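Local coordinates for tyrosine-protein phosphatase non-receptor type 18 (PDB 2OC3) that removes phosphate from phosphotyrosine residues of proteins, including autophosphorylated tyrosine kinases, here represented by its catalytic domain, at residues N64-V69 with C233-G238. Sequence-based numbering, arbitrary orientation.
Sequences NRYKDV and CSAGCG
Tyr66 and Ser234 meet through their hydroxyls: Tyr66 OH lies 2.6 Å from Ser234 OG in a short hydrogen bond, with the serine oxygen at the edge of the phenol ring and near its plane. Ser234 OG reaches this edge because it stands anti to its own backbone nitrogen (chi1 -177°). Both hydroxyls also hydrogen-bond to Arg144, Tyr66 OH to NH1 and Ser234 OG to the carbonyl oxygen, forming a small polar network. Behind the hydroxyl, the ring leans on Ala235, whose CB is 3.5 Å from Tyr66 CD2. Arg65 CD runs past Ser234 OG at 3.4 Å, while its NE donates a hydrogen bond to Gly110 O.

Val69 extends the apolar part of the contact. Its CG1 branch touches Cys237 SG at 3.5 Å, and CG2 approaches Ala235 CB at 4.2 Å. A type I turn from Tyr66 to Val69, closed by a hydrogen bond of 3.2 Å from Val69 N to Tyr66 O, brings both side chains to face 233-238.

The 233-238 segment belongs to the P-loop that carries the presumed nucleophile Cys233, and 64-69 matches the phosphotyrosine-recognition loop of classical tyrosine phosphatases, whose tyrosine flanks the substrate ring in relatives. A phenylalanine at Tyr66 would probably keep the apolar contact with Ala235 but leave Ser234 OG and Arg144 NH1 without their phenolic partner. Polar at one end and apolar at the other, the contact joins the recognition loop to the P-loop and probably helps set the tyrosine beside the substrate pocket, as in relatives.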
loop_
_atom_site.group_PDB
_atom_site.type_symbol
_atom_site.label_atom_id
_atom_site.label_comp_id
_atom_site.label_asym_id
_atom_site.label_seq_id
_atom_site.Cartn_x
_atom_site.Cartn_y
_atom_site.Cartn_z
ATOM N N ASN A 64 -14.948 -6.833 3.581
ATOM C CA ASN A 64 -14.373 -5.548 3.980
ATOM C C ASN A 64 -14.065 -5.562 5.467
ATOM O O ASN A 64 -14.936 -5.841 6.271
ATOM C CB ASN A 64 -15.359 -4.426 3.685
ATOM C CG ASN A 64 -15.702 -4.385 2.223
ATOM O OD1 ASN A 64 -14.836 -4.574 1.376
ATOM N ND2 ASN A 64 -17.006 -4.198 1.901
ATOM N N ARG A 65 -12.837 -5.188 5.818
ATOM C CA ARG A 65 -12.430 -5.114 7.229
ATOM C C ARG A 65 -13.173 -4.029 7.985
ATOM O O ARG A 65 -13.487 -4.209 9.202
ATOM C CB ARG A 65 -10.918 -4.921 7.310
ATOM C CG ARG A 65 -10.341 -4.877 8.717
ATOM C CD ARG A 65 -8.826 -4.889 8.725
ATOM N NE ARG A 65 -8.291 -6.192 8.445
ATOM C CZ ARG A 65 -8.198 -7.183 9.314
ATOM N NH1 ARG A 65 -8.670 -7.058 10.563
ATOM N NH2 ARG A 65 -7.661 -8.310 8.923
ATOM N N TYR A 66 -13.408 -2.895 7.341
ATOM C CA TYR A 66 -14.036 -1.700 7.955
ATOM C C TYR A 66 -15.249 -1.292 7.117
ATOM O O TYR A 66 -15.143 -1.180 5.888
ATOM C CB TYR A 66 -13.038 -0.571 8.047
ATOM C CG TYR A 66 -11.814 -0.918 8.879
ATOM C CD1 TYR A 66 -11.911 -0.996 10.282
ATOM C CD2 TYR A 66 -10.603 -1.190 8.286
ATOM C CE1 TYR A 66 -10.835 -1.326 11.046
ATOM C CE2 TYR A 66 -9.510 -1.489 9.043
ATOM C CZ TYR A 66 -9.626 -1.567 10.414
ATOM O OH TYR A 66 -8.506 -1.892 11.165
ATOM N N LYS A 67 -16.372 -0.996 7.769
ATOM C CA LYS A 67 -17.586 -0.614 7.020
ATOM C C LYS A 67 -17.441 0.705 6.260
ATOM O O LYS A 67 -18.157 0.945 5.273
ATOM C CB LYS A 67 -18.780 -0.536 7.984
ATOM C CG LYS A 67 -19.136 -1.873 8.636
ATOM C CD LYS A 67 -20.395 -1.732 9.523
ATOM N N ASP A 68 -16.560 1.581 6.732
ATOM C CA ASP A 68 -16.416 2.890 6.124
ATOM C C ASP A 68 -15.267 2.969 5.124
ATOM O O ASP A 68 -14.925 4.064 4.685
ATOM C CB ASP A 68 -16.284 4.000 7.183
ATOM C CG ASP A 68 -15.041 3.885 8.059
ATOM O OD1 ASP A 68 -14.496 2.779 8.222
ATOM O OD2 ASP A 68 -14.609 4.924 8.629
ATOM N N VAL A 69 -14.664 1.818 4.787
ATOM C CA VAL A 69 -13.604 1.784 3.780
ATOM C C VAL A 69 -13.994 0.807 2.675
ATOM O O VAL A 69 -13.908 -0.396 2.824
ATOM C CB VAL A 69 -12.225 1.402 4.363
ATOM C CG1 VAL A 69 -11.216 1.399 3.263
ATOM C CG2 VAL A 69 -11.815 2.422 5.449
ATOM N N CYS A 233 -1.863 -1.799 4.820
ATOM C CA CYS A 233 -1.798 -1.624 6.246
ATOM C C CYS A 233 -2.993 -2.393 6.774
ATOM O O CYS A 233 -3.191 -3.542 6.347
ATOM C CB CYS A 233 -1.665 -0.173 6.617
ATOM S SG CYS A 233 -2.894 0.970 5.935
ATOM N N SER A 234 -3.714 -1.879 7.761
ATOM C CA SER A 234 -4.938 -2.563 8.161
ATOM C C SER A 234 -6.094 -2.184 7.215
ATOM O O SER A 234 -6.664 -3.052 6.592
ATOM C CB SER A 234 -5.272 -2.257 9.611
ATOM O OG SER A 234 -6.424 -2.948 10.056
ATOM N N ALA A 235 -6.447 -0.908 7.150
ATOM C CA ALA A 235 -7.491 -0.482 6.200
ATOM C C ALA A 235 -7.024 -0.327 4.781
ATOM O O ALA A 235 -7.850 -0.357 3.865
ATOM C CB ALA A 235 -8.168 0.816 6.672
ATOM N N GLY A 236 -5.728 -0.110 4.599
ATOM C CA GLY A 236 -5.192 0.161 3.253
ATOM C C GLY A 236 -5.303 1.606 2.806
ATOM O O GLY A 236 -5.311 1.848 1.595
ATOM N N CYS A 237 -5.315 2.542 3.762
ATOM C CA CYS A 237 -5.572 3.948 3.497
ATOM C C CYS A 237 -4.417 4.883 3.907
ATOM O O CYS A 237 -3.711 5.433 3.061
ATOM C CB CYS A 237 -6.888 4.349 4.183
ATOM S SG CYS A 237 -8.328 3.387 3.634
ATOM N N GLY A 238 -4.252 5.111 5.189
ATOM C CA GLY A 238 -3.386 6.131 5.656
ATOM C C GLY A 238 -1.932 5.815 5.495
ATOM O O GLY A 238 -1.187 6.491 4.751
#